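Local atomic coordinates of phosphate ABC transporter, phosphate-binding protein (Clostridium perfringens, PDB entry 4GD5), a protein that binds phosphate and probably delivers it, as the extracytoplasmic substrate-binding component, to an ABC transporter that imports the ion. Residues D126-Q131 / K219-E224; R93-E98 / P240-Y245. All coordinates share one frame; numbering follows the deposited sequence.

How the contacts relate
Both contacts reach the same mixed sheet of a periplasmic-binding-protein fold, yet about 15 Å separates their nearest atoms. Contact 1 lies toward the surface, its centre about 19 Å from the centre of the chain; contact 2, its centre about 12 Å from that point, is largely buried. Along the chain, contact 1 is nested inside the loop closed by contact 2. In the first, strand 126-127 pairs with strand 215-220 through backbone hydrogen bonds, a carboxylate, an ion pair and waters. In the second, the loop leading to helix 97-100 lies against strand 238-245 mainly through aliphatic carbons, with a carboxylate and a buried carbonyl oxygen against them and no hydrogen bond between 93-98 and 240-245.

Contact 1. Residues D126-Q131 / K219-E224; sequences DLTLVQ and KVDGVE
Asp126 and Leu127 run parallel to Lys219 and Val220 as a short edge pairing of the mixed sheet in this periplasmic-binding-protein fold, and just beyond it segment 126-131 enters helix 129-136 while 219-224 folds into a type I' turn, Val220 to Val223. The backbone ladder has two rungs. Leu127 N donates to Lys219 O at 3.1 Å, nearly straight at 169°, and Asp221 N returns a bond of 2.9 Å to Leu127 O. That carbonyl oxygen also receives a CA-H...O contact from Val220.

Charge gathers on the sheet face carrying Asp126 and Lys219, whose side chains lie side by side and point the same way. Lys219 bends at chi3 (-83°) and again at chi4, which brings its ammonium round to the oxygen end of the carboxylate; the salt bridge is loose, with NZ 3.3 Å from Asp126 OD1. A water sits tighter on the same oxygen, 2.6 Å from Asp126 OD1, and ties it to Gly222 N and, weakly, to Lys219 O.

Apolar contact is modest: Leu129 CD1 lies 4.3 Å from Val220 CG1. On the face shared by Leu127 and Val220, both side chains also reach Ile132 of helix 129-136.

Capping bonds settle the start of that helix. Thr128 and Gln131 form a capping box, Gln131 N giving to Thr128 OG1 and Thr128 N to Gln131 OE1. Asp221 adds its carboxylate from the turn, a negative group that probably suits the positive end of the helix dipole. Its OD1 rests against Thr128 CB and takes a water that also accepts from Val130 N, while Leu129 N donates to Asp221 OD2 at 3.0 Å, from above the carboxylate plane.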
loop_
_atom_site.group_PDB
_atom_site.type_symbol
_atom_site.label_atom_id
_atom_site.label_comp_id
_atom_site.label_asym_id
_atom_site.label_seq_id
_atom_site.Cartn_x
_atom_site.Cartn_y
_atom_site.Cartn_z
ATOM N N ASP A 126 11.867 -13.022 -11.556
ATOM C CA ASP A 126 10.568 -13.329 -12.124
ATOM C C ASP A 126 9.809 -14.322 -11.299
ATOM O O ASP A 126 10.363 -15.356 -10.922
ATOM C CB ASP A 126 10.755 -13.930 -13.521
ATOM C CG ASP A 126 11.201 -12.916 -14.530
ATOM O OD1 ASP A 126 10.329 -12.216 -15.085
ATOM O OD2 ASP A 126 12.424 -12.797 -14.741
ATOM N N LEU A 127 8.512 -14.041 -11.086
ATOM C CA LEU A 127 7.576 -14.951 -10.420
ATOM C C LEU A 127 6.233 -14.889 -11.101
ATOM O O LEU A 127 5.838 -13.825 -11.561
ATOM C CB LEU A 127 7.398 -14.635 -8.920
ATOM C CG LEU A 127 8.629 -14.769 -8.024
ATOM C CD1 LEU A 127 8.341 -14.196 -6.653
ATOM C CD2 LEU A 127 9.090 -16.244 -7.914
ATOM N N THR A 128 5.526 -16.018 -11.171
ATOM C CA THR A 128 4.154 -16.019 -11.670
ATOM C C THR A 128 3.250 -15.749 -10.477
ATOM O O THR A 128 3.655 -15.995 -9.336
ATOM C CB THR A 128 3.795 -17.354 -12.353
ATOM O OG1 THR A 128 3.783 -18.404 -11.378
ATOM C CG2 THR A 128 4.698 -17.689 -13.531
ATOM N N LEU A 129 2.006 -15.305 -10.723
ATOM C CA LEU A 129 1.057 -15.107 -9.620
ATOM C C LEU A 129 0.773 -16.452 -8.928
ATOM O O LEU A 129 0.561 -16.491 -7.720
ATOM C CB LEU A 129 -0.228 -14.482 -10.137
ATOM C CG LEU A 129 -1.117 -13.758 -9.118
ATOM C CD1 LEU A 129 -0.392 -12.526 -8.520
ATOM C CD2 LEU A 129 -2.412 -13.295 -9.778
ATOM N N VAL A 130 0.828 -17.559 -9.686
ATOM C CA VAL A 130 0.629 -18.908 -9.123
ATOM C C VAL A 130 1.796 -19.230 -8.174
ATOM O O VAL A 130 1.555 -19.728 -7.071
ATOM C CB VAL A 130 0.457 -19.966 -10.243
ATOM C CG1 VAL A 130 0.658 -21.398 -9.729
ATOM C CG2 VAL A 130 -0.907 -19.820 -10.910
ATOM N N GLN A 131 3.053 -18.918 -8.575
ATOM C CA GLN A 131 4.207 -19.163 -7.705
ATOM C C GLN A 131 4.117 -18.306 -6.428
ATOM O O GLN A 131 4.443 -18.775 -5.336
ATOM C CB GLN A 131 5.519 -18.865 -8.449
ATOM C CG GLN A 131 5.874 -19.935 -9.503
ATOM C CD GLN A 131 7.043 -19.534 -10.355
ATOM O OE1 GLN A 131 7.261 -18.345 -10.642
ATOM N NE2 GLN A 131 7.834 -20.526 -10.777
ATOM N N LYS A 219 9.423 -9.129 -11.668
ATOM C CA LYS A 219 8.426 -9.031 -12.717
ATOM C C LYS A 219 7.392 -10.093 -12.380
ATOM O O LYS A 219 7.785 -11.178 -11.941
ATOM C CB LYS A 219 9.041 -9.265 -14.113
ATOM C CG LYS A 219 9.895 -8.094 -14.618
ATOM C CD LYS A 219 10.496 -8.380 -16.021
ATOM C CE LYS A 219 11.768 -9.202 -15.912
ATOM N NZ LYS A 219 11.953 -10.137 -17.036
ATOM N N VAL A 220 6.092 -9.796 -12.555
ATOM C CA VAL A 220 5.023 -10.754 -12.213
ATOM C C VAL A 220 4.407 -11.233 -13.534
ATOM O O VAL A 220 3.840 -10.426 -14.271
ATOM C CB VAL A 220 3.979 -10.163 -11.238
ATOM C CG1 VAL A 220 2.828 -11.156 -11.000
ATOM C CG2 VAL A 220 4.632 -9.767 -9.894
ATOM N N ASP A 221 4.512 -12.554 -13.831
ATOM C CA ASP A 221 4.010 -13.123 -15.097
ATOM C C ASP A 221 4.565 -12.313 -16.297
ATOM O O ASP A 221 3.835 -11.997 -17.254
ATOM C CB ASP A 221 2.464 -13.195 -15.113
ATOM C CG ASP A 221 1.892 -14.136 -14.069
ATOM O OD1 ASP A 221 2.083 -15.358 -14.210
ATOM O OD2 ASP A 221 1.244 -13.643 -13.112
ATOM N N GLY A 222 5.858 -11.992 -16.205
ATOM C CA GLY A 222 6.632 -11.266 -17.215
ATOM C C GLY A 222 6.419 -9.771 -17.282
ATOM O O GLY A 222 7.012 -9.111 -18.141
ATOM N N VAL A 223 5.584 -9.215 -16.379
ATOM C CA VAL A 223 5.204 -7.795 -16.386
ATOM C C VAL A 223 5.956 -7.021 -15.314
ATOM O O VAL A 223 5.881 -7.350 -14.131
ATOM C CB VAL A 223 3.654 -7.654 -16.217
ATOM C CG1 VAL A 223 3.211 -6.186 -16.240
ATOM C CG2 VAL A 223 2.919 -8.460 -17.303
ATOM N N GLU A 224 6.633 -5.946 -15.745
ATOM C CA GLU A 224 7.373 -5.091 -14.827
ATOM C C GLU A 224 6.416 -4.299 -13.931
ATOM O O GLU A 224 5.338 -3.867 -14.353
ATOM C CB GLU A 224 8.276 -4.141 -15.619
ATOM C CG GLU A 224 9.440 -3.642 -14.789
ATOM C CD GLU A 224 10.278 -2.550 -15.415
ATOM O OE1 GLU A 224 10.190 -2.339 -16.648
ATOM O OE2 GLU A 224 11.029 -1.900 -14.653
HETATM O O HOH W 1 7.849 -12.687 -14.337
HETATM O O HOH W 2 0.361 -17.183 -12.860
#

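Contact 2. Residues R93-E98 / P240-Y245; sequences RDLKGE and PFLAVY
Pro240 meets Asp94 where the loop leading to helix 97-100 lies against strand 238-245, a central strand of the mixed sheet in this periplasmic-binding-protein fold, flanked by strands 88-91 and 105-119. The proline ring comes first: its CG and CD edge lies across the carboxylate at about a right angle, with Pro240 CD 3.8 Å from Asp94 OD2. Phe241 turns its ring to the other side of the strand, toward Ser46, Val47 and Leu275.

Leu242 makes the closer approach to the loop. CG set anti to the carbonyl carbon (chi1 -58°) carries one methyl to the backbone, leaving Leu242 CD1 3.4 Å from Arg93 O. That oxygen is buried and has no hydrogen-bonding partner in the model. The same methyl approaches Leu95 CD1 at 4.0 Å, while Arg93 sends its CB away from the strand. Arg93 NH1 is shared between Asp94 O, nearly in the guanidinium plane, and the Glu99 carboxylate, a salt bridge, which fixes the guanidinium beside the loop's own backbone.

Val244 completes the apolar row, which also touches helix 74-83 (Val244 on Ala81, Leu95 on Ile78): Val244 CG1 packs 3.9 Å from Leu95 CD1.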
loop_
_atom_site.group_PDB
_atom_site.type_symbol
_atom_site.label_atom_id
_atom_site.label_comp_id
_atom_site.label_asym_id
_atom_site.label_seq_id
_atom_site.Cartn_x
_atom_site.Cartn_y
_atom_site.Cartn_z
ATOM N N ARG A 93 -6.854 0.242 0.133
ATOM C CA ARG A 93 -7.701 -0.825 -0.386
ATOM C C ARG A 93 -9.115 -0.331 -0.424
ATOM O O ARG A 93 -9.456 0.632 0.282
ATOM C CB ARG A 93 -7.620 -2.096 0.500
ATOM C CG ARG A 93 -7.961 -1.869 2.007
ATOM C CD ARG A 93 -8.354 -3.190 2.670
ATOM N NE ARG A 93 -8.563 -3.072 4.122
ATOM C CZ ARG A 93 -9.650 -2.562 4.696
ATOM N NH1 ARG A 93 -10.642 -2.085 3.952
ATOM N NH2 ARG A 93 -9.758 -2.534 6.020
ATOM N N ASP A 94 -9.967 -1.035 -1.178
ATOM C CA ASP A 94 -11.386 -0.748 -1.138
ATOM C C ASP A 94 -11.902 -1.124 0.241
ATOM O O ASP A 94 -11.305 -1.963 0.933
ATOM C CB ASP A 94 -12.135 -1.531 -2.226
ATOM C CG ASP A 94 -12.047 -0.836 -3.572
ATOM O OD1 ASP A 94 -12.586 0.294 -3.699
ATOM O OD2 ASP A 94 -11.376 -1.369 -4.460
ATOM N N LEU A 95 -13.000 -0.491 0.657
ATOM C CA LEU A 95 -13.581 -0.788 1.947
ATOM C C LEU A 95 -14.206 -2.172 1.943
ATOM O O LEU A 95 -14.792 -2.599 0.945
ATOM C CB LEU A 95 -14.599 0.295 2.316
ATOM C CG LEU A 95 -14.061 1.380 3.292
ATOM C CD1 LEU A 95 -12.845 2.112 2.719
ATOM C CD2 LEU A 95 -15.148 2.406 3.614
ATOM N N LYS A 96 -13.997 -2.905 3.046
ATOM C CA LYS A 96 -14.561 -4.236 3.225
ATOM C C LYS A 96 -16.065 -4.105 3.379
ATOM O O LYS A 96 -16.548 -3.036 3.763
ATOM C CB LYS A 96 -13.960 -4.895 4.471
ATOM C CG LYS A 96 -12.496 -5.228 4.378
ATOM C CD LYS A 96 -12.162 -6.289 5.404
ATOM C CE LYS A 96 -10.705 -6.589 5.375
ATOM N NZ LYS A 96 -9.943 -5.698 6.280
ATOM N N GLY A 97 -16.792 -5.180 3.112
ATOM C CA GLY A 97 -18.240 -5.176 3.267
ATOM C C GLY A 97 -18.713 -4.656 4.622
ATOM O O GLY A 97 -19.558 -3.753 4.691
ATOM N N GLU A 98 -18.145 -5.175 5.713
ATOM C CA GLU A 98 -18.545 -4.732 7.056
ATOM C C GLU A 98 -18.308 -3.203 7.251
ATOM O O GLU A 98 -19.118 -2.562 7.920
ATOM C CB GLU A 98 -17.819 -5.571 8.134
ATOM C CG GLU A 98 -18.435 -5.483 9.518
ATOM C CD GLU A 98 -17.792 -6.397 10.541
ATOM O OE1 GLU A 98 -18.454 -7.378 10.948
ATOM O OE2 GLU A 98 -16.622 -6.149 10.917
ATOM N N PRO A 240 -6.697 0.917 -4.888
ATOM C CA PRO A 240 -6.799 2.368 -4.774
ATOM C C PRO A 240 -6.174 2.889 -3.479
ATOM O O PRO A 240 -5.999 2.140 -2.502
ATOM C CB PRO A 240 -8.304 2.588 -4.698
ATOM C CG PRO A 240 -8.815 1.361 -3.946
ATOM C CD PRO A 240 -7.961 0.240 -4.499
ATOM N N PHE A 241 -5.880 4.187 -3.484
ATOM C CA PHE A 241 -5.612 4.989 -2.317
ATOM C C PHE A 241 -6.874 5.816 -2.075
ATOM O O PHE A 241 -7.270 6.581 -2.961
ATOM C CB PHE A 241 -4.399 5.902 -2.516
ATOM C CG PHE A 241 -3.037 5.294 -2.313
ATOM C CD1 PHE A 241 -2.890 3.936 -2.052
ATOM C CD2 PHE A 241 -1.898 6.091 -2.341
ATOM C CE1 PHE A 241 -1.634 3.392 -1.827
ATOM C CE2 PHE A 241 -0.640 5.545 -2.116
ATOM C CZ PHE A 241 -0.518 4.207 -1.837
ATOM N N LEU A 242 -7.504 5.671 -0.899
ATOM C CA LEU A 242 -8.748 6.387 -0.615
ATOM C C LEU A 242 -8.642 7.302 0.567
ATOM O O LEU A 242 -8.024 6.942 1.570
ATOM C CB LEU A 242 -9.879 5.368 -0.286
ATOM C CG LEU A 242 -10.230 4.292 -1.330
ATOM C CD1 LEU A 242 -11.289 3.321 -0.776
ATOM C CD2 LEU A 242 -10.755 4.905 -2.599
ATOM N N ALA A 243 -9.322 8.461 0.485
ATOM C CA ALA A 243 -9.535 9.336 1.638
ATOM C C ALA A 243 -10.982 9.108 1.990
ATOM O O ALA A 243 -11.834 9.180 1.093
ATOM C CB ALA A 243 -9.262 10.794 1.276
ATOM N N VAL A 244 -11.268 8.692 3.233
ATOM C CA VAL A 244 -12.632 8.379 3.626
ATOM C C VAL A 244 -13.054 9.305 4.766
ATOM O O VAL A 244 -12.217 9.703 5.594
ATOM C CB VAL A 244 -12.852 6.885 3.993
ATOM C CG1 VAL A 244 -12.478 5.974 2.827
ATOM C CG2 VAL A 244 -12.097 6.486 5.267
ATOM N N TYR A 245 -14.341 9.655 4.817
ATOM C CA TYR A 245 -14.792 10.550 5.874
ATOM C C TYR A 245 -16.298 10.498 6.053
ATOM O O TYR A 245 -17.014 10.066 5.148
ATOM C CB TYR A 245 -14.370 12.018 5.549
ATOM C CG TYR A 245 -14.905 12.552 4.236
ATOM C CD1 TYR A 245 -14.182 12.402 3.051
ATOM C CD2 TYR A 245 -16.121 13.229 4.181
ATOM C CE1 TYR A 245 -14.662 12.911 1.845
ATOM C CE2 TYR A 245 -16.620 13.717 2.977
ATOM C CZ TYR A 245 -15.885 13.558 1.812
ATOM O OH TYR A 245 -16.376 14.053 0.629
#